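Local coordinates for GNA33 (Neisseria gonorrhoeae FA 1090, PDB 2G5D), which probably acts as a lytic transglycosylase that cleaves peptidoglycan between N-acetylmuramic acid and N-acetylglucosamine, leaving a 1,6-anhydro bond on the muramic acid residue, at residues Phe239-Gly244 with Ile313-Leu318; Tyr121-Leu126 with Gln243-Leu248. All blocks are in the same frame, centred on the assembly; numbering follows the deposited sequence.

Interaction 1 of 2, residues Phe239-Gly244 with Ile313-Leu318; sequences FMHIQG and IFFREL
A Met-aromatic contact and an edge-to-face ring pair, M240 and H241 against F315, join the C-terminal end of helix 234-243 to strand 313-317 in the MltA-specific insert domain. The axes of 239-243 and 313-317 run at 80°, 8.9 Å apart at closest approach. The F315 ring is held between the M240 methyl and I313 CG2. M240 CE lies over one face, 3.8 Å from the ring centroid, a CH-pi contact; SD stands farther above the same face. With CG anti to the backbone N (chi1 -168°), the M240 chain runs out extended, and its bend at SD lays the methyl over the ring. The opposite face carries I313 CG2, from the same strand. At its rim F315 turns CE1 to the face of H241, 3.7 Å from H241 CE1, with the ring planes at 85°. H241 CD2 in turn has I313 N at its edge, 3.1 Å away, while H241 ND1 is hydrogen-bonded one turn back to L237 O, which helps fix the imidazole's rotation. Where the helix ends, G244 takes positive phi and sets its O at the F315 edge, 3.2 Å from CE2. I313 CD1 reaches back to H241 O at 3.6 Å. Strand 255-263 flanks the contact: I258 packs on both M240 and F315, and Y260 touches I313. On H241 lies R213 of helix 213-217.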
loop_
_atom_site.group_PDB
_atom_site.type_symbol
_atom_site.label_atom_id
_atom_site.label_comp_id
_atom_site.label_asym_id
_atom_site.label_seq_id
_atom_site.Cartn_x
_atom_site.Cartn_y
_atom_site.Cartn_z
ATOM N N PHE A 239 -1.534 -0.817 -14.562
ATOM C CA PHE A 239 -1.445 0.107 -13.420
ATOM C C PHE A 239 -2.179 -0.328 -12.139
ATOM O O PHE A 239 -1.778 0.063 -11.044
ATOM C CB PHE A 239 -1.831 1.522 -13.854
ATOM C CG PHE A 239 -0.695 2.279 -14.480
ATOM C CD1 PHE A 239 -0.406 2.133 -15.839
ATOM C CD2 PHE A 239 0.105 3.128 -13.705
ATOM C CE1 PHE A 239 0.654 2.816 -16.420
ATOM C CE2 PHE A 239 1.174 3.808 -14.278
ATOM C CZ PHE A 239 1.445 3.657 -15.641
ATOM N N MET A 240 -3.227 -1.142 -12.266
ATOM C CA MET A 240 -3.818 -1.824 -11.106
ATOM C C MET A 240 -2.783 -2.701 -10.424
ATOM O O MET A 240 -2.748 -2.765 -9.186
ATOM C CB MET A 240 -5.023 -2.685 -11.497
ATOM C CG MET A 240 -5.847 -3.193 -10.305
ATOM S SD MET A 240 -7.323 -4.113 -10.806
ATOM C CE MET A 240 -6.676 -5.768 -11.017
ATOM N N HIS A 241 -1.948 -3.376 -11.220
ATOM C CA HIS A 241 -0.836 -4.163 -10.681
ATOM C C HIS A 241 0.106 -3.269 -9.866
ATOM O O HIS A 241 0.517 -3.640 -8.772
ATOM C CB HIS A 241 -0.048 -4.852 -11.797
ATOM C CG HIS A 241 -0.640 -6.144 -12.271
ATOM N ND1 HIS A 241 -1.890 -6.227 -12.850
ATOM C CD2 HIS A 241 -0.124 -7.395 -12.314
ATOM C CE1 HIS A 241 -2.129 -7.478 -13.199
ATOM N NE2 HIS A 241 -1.073 -8.206 -12.884
ATOM N N ILE A 242 0.408 -2.081 -10.397
ATOM C CA ILE A 242 1.284 -1.113 -9.723
ATOM C C ILE A 242 0.737 -0.629 -8.373
ATOM O O ILE A 242 1.517 -0.412 -7.440
ATOM C CB ILE A 242 1.672 0.094 -10.652
ATOM C CG1 ILE A 242 2.375 -0.410 -11.914
ATOM C CG2 ILE A 242 2.601 1.084 -9.923
ATOM C CD1 ILE A 242 2.515 0.626 -12.996
ATOM N N GLN A 243 -0.583 -0.467 -8.253
ATOM C CA GLN A 243 -1.181 -0.098 -6.952
ATOM C C GLN A 243 -1.430 -1.316 -6.057
ATOM O O GLN A 243 -1.496 -1.189 -4.837
ATOM C CB GLN A 243 -2.469 0.726 -7.108
ATOM C CG GLN A 243 -2.303 2.078 -7.836
ATOM C CD GLN A 243 -1.746 3.223 -6.974
ATOM O OE1 GLN A 243 -1.516 3.091 -5.763
ATOM N NE2 GLN A 243 -1.541 4.365 -7.609
ATOM N N GLY A 244 -1.584 -2.486 -6.662
ATOM C CA GLY A 244 -1.691 -3.733 -5.906
ATOM C C GLY A 244 -3.113 -4.171 -5.618
ATOM O O GLY A 244 -3.352 -5.304 -5.157
ATOM N N ILE A 313 1.427 -9.355 -10.484
ATOM C CA ILE A 313 0.705 -9.492 -9.231
ATOM C C ILE A 313 -0.501 -10.384 -9.461
ATOM O O ILE A 313 -1.190 -10.274 -10.480
ATOM C CB ILE A 313 0.352 -8.101 -8.606
ATOM C CG1 ILE A 313 1.595 -7.479 -7.969
ATOM C CG2 ILE A 313 -0.685 -8.220 -7.494
ATOM C CD1 ILE A 313 2.468 -6.720 -8.917
ATOM N N PHE A 314 -0.705 -11.311 -8.538
ATOM C CA PHE A 314 -1.901 -12.140 -8.509
ATOM C C PHE A 314 -2.872 -11.614 -7.450
ATOM O O PHE A 314 -2.468 -11.054 -6.440
ATOM C CB PHE A 314 -1.534 -13.618 -8.306
ATOM C CG PHE A 314 -0.596 -14.135 -9.359
ATOM C CD1 PHE A 314 0.758 -14.307 -9.080
ATOM C CD2 PHE A 314 -1.054 -14.385 -10.656
ATOM C CE1 PHE A 314 1.631 -14.767 -10.050
ATOM C CE2 PHE A 314 -0.179 -14.843 -11.649
ATOM C CZ PHE A 314 1.164 -15.025 -11.347
ATOM N N PHE A 315 -4.158 -11.762 -7.731
ATOM C CA PHE A 315 -5.196 -11.131 -6.943
ATOM C C PHE A 315 -6.151 -12.149 -6.326
ATOM O O PHE A 315 -6.062 -13.346 -6.599
ATOM C CB PHE A 315 -5.972 -10.126 -7.809
ATOM C CG PHE A 315 -5.152 -8.943 -8.272
ATOM C CD1 PHE A 315 -4.580 -8.933 -9.543
ATOM C CD2 PHE A 315 -4.977 -7.823 -7.444
ATOM C CE1 PHE A 315 -3.830 -7.838 -9.985
ATOM C CE2 PHE A 315 -4.234 -6.718 -7.883
ATOM C CZ PHE A 315 -3.651 -6.737 -9.145
ATOM N N ARG A 316 -7.045 -11.653 -5.471
ATOM C CA ARG A 316 -8.095 -12.457 -4.867
ATOM C C ARG A 316 -9.410 -11.673 -4.843
ATOM O O ARG A 316 -9.412 -10.447 -4.740
ATOM C CB ARG A 316 -7.692 -12.909 -3.458
ATOM C CG ARG A 316 -7.336 -11.773 -2.494
ATOM C CD ARG A 316 -6.925 -12.289 -1.115
ATOM N NE ARG A 316 -7.191 -11.306 -0.059
ATOM C CZ ARG A 316 -6.274 -10.796 0.766
ATOM N NH1 ARG A 316 -4.996 -11.162 0.677
ATOM N NH2 ARG A 316 -6.636 -9.909 1.685
ATOM N N GLU A 317 -10.521 -12.395 -4.948
ATOM C CA GLU A 317 -11.868 -11.815 -4.938
ATOM C C GLU A 317 -12.240 -11.402 -3.521
ATOM O O GLU A 317 -12.262 -12.239 -2.617
ATOM C CB GLU A 317 -12.907 -12.824 -5.459
ATOM C CG GLU A 317 -12.347 -14.117 -6.101
ATOM C CD GLU A 317 -11.490 -14.969 -5.140
ATOM O OE1 GLU A 317 -10.430 -15.483 -5.578
ATOM O OE2 GLU A 317 -11.868 -15.107 -3.948
ATOM N N LEU A 318 -12.524 -10.114 -3.334
ATOM C CA LEU A 318 -12.921 -9.568 -2.027
ATOM C C LEU A 318 -14.437 -9.442 -1.904
ATOM O O LEU A 318 -15.154 -9.487 -2.910
ATOM C CB LEU A 318 -12.270 -8.203 -1.787
ATOM C CG LEU A 318 -10.738 -8.117 -1.800
ATOM C CD1 LEU A 318 -10.276 -6.664 -1.870
ATOM C CD2 LEU A 318 -10.122 -8.822 -0.607
#

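Interaction 2 of 2, residues Tyr121-Leu126 with Gln243-Leu248; sequences YYEPVL and QGSGRL
E123 holds CG anti to its backbone N (chi1 -177°) and stays extended, while R247 bends at chi3 (-82°); the two side chains thereby meet at about a right angle in a salt bridge. It sits beside a short parallel strand pairing, V125 with R247 and L126 with L248, within the beta structure of the MltA-specific insert domain. R247 NH2 gives E123 OE1 a bond of 2.9 Å, arriving from above the carboxylate plane, 40° out of it. The arginine is shared: NH1 forms a second salt bridge with D324, and Y391 makes a cation-pi contact. D324 and Y391 probably help to hold the arginine's charge; E123 OE2 adds a long, weak ion pair with R257. In the backbone ladder L126 N donates to R247 O at 2.9 Å, and the same oxygen receives a CA-H...O contact from V125. R247 N makes a weak, bent bond to P124 O, 3.1 Å away. Beyond this pairing, G246 brings its CA to within 3.4 Å of P124 O, and P124 CD lies 3.2 Å from S245 O, a buried carbonyl with no hydrogen-bonding partner in the model. Q243 lies along the Y122 backbone: Y122 N makes a weak 3.5 Å bond to OE1, while Q243 NE2 comes obliquely to the Y122 ring, 3.3 Å from CD2, with the amide plane steeply inclined to the ring.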
loop_
_atom_site.group_PDB
_atom_site.type_symbol
_atom_site.label_atom_id
_atom_site.label_comp_id
_atom_site.label_asym_id
_atom_site.label_seq_id
_atom_site.Cartn_x
_atom_site.Cartn_y
_atom_site.Cartn_z
ATOM N N TYR A 121 -1.156 7.796 -2.906
ATOM C CA TYR A 121 -1.564 6.606 -3.639
ATOM C C TYR A 121 -3.055 6.422 -3.551
ATOM O O TYR A 121 -3.717 7.107 -2.771
ATOM C CB TYR A 121 -0.801 5.346 -3.196
ATOM C CG TYR A 121 -1.075 4.786 -1.811
ATOM C CD1 TYR A 121 -1.610 3.505 -1.650
ATOM C CD2 TYR A 121 -0.731 5.505 -0.656
ATOM C CE1 TYR A 121 -1.815 2.965 -0.381
ATOM C CE2 TYR A 121 -0.931 4.974 0.607
ATOM C CZ TYR A 121 -1.480 3.722 0.742
ATOM O OH TYR A 121 -1.667 3.217 2.005
ATOM N N TYR A 122 -3.576 5.489 -4.348
ATOM C CA TYR A 122 -5.019 5.306 -4.470
ATOM C C TYR A 122 -5.411 3.923 -4.988
ATOM O O TYR A 122 -4.563 3.143 -5.425
ATOM C CB TYR A 122 -5.621 6.406 -5.370
ATOM C CG TYR A 122 -5.542 6.144 -6.855
ATOM C CD1 TYR A 122 -6.696 5.899 -7.601
ATOM C CD2 TYR A 122 -4.315 6.149 -7.520
ATOM C CE1 TYR A 122 -6.618 5.653 -8.959
ATOM C CE2 TYR A 122 -4.234 5.913 -8.863
ATOM C CZ TYR A 122 -5.383 5.670 -9.584
ATOM O OH TYR A 122 -5.280 5.445 -10.922
ATOM N N GLU A 123 -6.707 3.639 -4.918
ATOM C CA GLU A 123 -7.279 2.416 -5.442
ATOM C C GLU A 123 -7.955 2.678 -6.793
ATOM O O GLU A 123 -8.987 3.345 -6.860
ATOM C CB GLU A 123 -8.266 1.804 -4.442
ATOM C CG GLU A 123 -8.841 0.460 -4.933
ATOM C CD GLU A 123 -9.917 -0.110 -4.030
ATOM O OE1 GLU A 123 -10.385 0.597 -3.114
ATOM O OE2 GLU A 123 -10.313 -1.270 -4.249
ATOM N N PRO A 124 -7.378 2.156 -7.889
ATOM C CA PRO A 124 -8.008 2.444 -9.193
ATOM C C PRO A 124 -9.350 1.739 -9.428
ATOM O O PRO A 124 -9.580 0.634 -8.927
ATOM C CB PRO A 124 -6.967 1.964 -10.206
ATOM C CG PRO A 124 -6.158 0.951 -9.481
ATOM C CD PRO A 124 -6.173 1.321 -8.020
ATOM N N VAL A 125 -10.226 2.422 -10.166
ATOM C CA VAL A 125 -11.434 1.836 -10.768
ATOM C C VAL A 125 -11.167 1.622 -12.265
ATOM O O VAL A 125 -10.688 2.512 -12.946
ATOM C CB VAL A 125 -12.697 2.740 -10.547
ATOM C CG1 VAL A 125 -13.937 2.198 -11.303
ATOM C CG2 VAL A 125 -13.008 2.836 -9.096
ATOM N N LEU A 126 -11.436 0.430 -12.774
ATOM C CA LEU A 126 -11.304 0.241 -14.220
ATOM C C LEU A 126 -12.489 -0.485 -14.816
ATOM O O LEU A 126 -13.022 -1.400 -14.213
ATOM C CB LEU A 126 -9.961 -0.410 -14.624
ATOM C CG LEU A 126 -9.259 -1.556 -13.886
ATOM C CD1 LEU A 126 -8.339 -2.293 -14.835
ATOM C CD2 LEU A 126 -8.474 -1.030 -12.635
ATOM N N GLN A 243 -0.583 -0.467 -8.253
ATOM C CA GLN A 243 -1.181 -0.098 -6.952
ATOM C C GLN A 243 -1.430 -1.316 -6.057
ATOM O O GLN A 243 -1.496 -1.189 -4.837
ATOM C CB GLN A 243 -2.469 0.726 -7.108
ATOM C CG GLN A 243 -2.303 2.078 -7.836
ATOM C CD GLN A 243 -1.746 3.223 -6.974
ATOM O OE1 GLN A 243 -1.516 3.091 -5.763
ATOM N NE2 GLN A 243 -1.541 4.365 -7.609
ATOM N N GLY A 244 -1.584 -2.486 -6.662
ATOM C CA GLY A 244 -1.691 -3.733 -5.906
ATOM C C GLY A 244 -3.113 -4.171 -5.618
ATOM O O GLY A 244 -3.352 -5.304 -5.157
ATOM N N SER A 245 -4.057 -3.276 -5.886
ATOM C CA SER A 245 -5.473 -3.594 -5.752
ATOM C C SER A 245 -6.303 -2.713 -6.668
ATOM O O SER A 245 -5.828 -1.706 -7.205
ATOM C CB SER A 245 -5.934 -3.424 -4.300
ATOM O OG SER A 245 -5.716 -2.086 -3.888
ATOM N N GLY A 246 -7.550 -3.097 -6.861
ATOM C CA GLY A 246 -8.418 -2.294 -7.673
ATOM C C GLY A 246 -9.835 -2.791 -7.640
ATOM O O GLY A 246 -10.190 -3.668 -6.852
ATOM N N ARG A 247 -10.633 -2.232 -8.532
ATOM C CA ARG A 247 -12.054 -2.476 -8.553
ATOM C C ARG A 247 -12.478 -2.438 -10.014
ATOM O O ARG A 247 -12.220 -1.449 -10.706
ATOM C CB ARG A 247 -12.734 -1.350 -7.764
ATOM C CG ARG A 247 -13.849 -1.770 -6.883
ATOM C CD ARG A 247 -14.395 -0.571 -6.141
ATOM N NE ARG A 247 -13.589 -0.241 -4.969
ATOM C CZ ARG A 247 -14.052 0.403 -3.902
ATOM N NH1 ARG A 247 -15.319 0.793 -3.854
ATOM N NH2 ARG A 247 -13.245 0.657 -2.883
ATOM N N LEU A 248 -13.096 -3.513 -10.498
ATOM C CA LEU A 248 -13.702 -3.490 -11.836
ATOM C C LEU A 248 -15.066 -2.813 -11.777
ATOM O O LEU A 248 -15.862 -3.119 -10.900
ATOM C CB LEU A 248 -13.837 -4.893 -12.434
ATOM C CG LEU A 248 -12.586 -5.753 -12.630
ATOM C CD1 LEU A 248 -13.001 -7.144 -13.137
ATOM C CD2 LEU A 248 -11.541 -5.104 -13.577
#

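From the N terminus, strand 116-129 comes first, and 121-126 waits over a hundred residues for its partner: interaction 2 closes that long loop when 243-248 returns beside it. Interaction 1 opens on the stretch where interaction 2 ends, running from 239-244 to 313-318 and closing a second loop of 68 residues. The two loops cross, sharing Q243 and G244 at the turn between helix 234-243 and strand 246-249. M240 joins the two directly, its SD touching L126 and G246, its CG meeting S245 O. The helix end is thus tied to strands 116-129 and 313-317, with strand 255-263 pairing between 246-249 and 313-317.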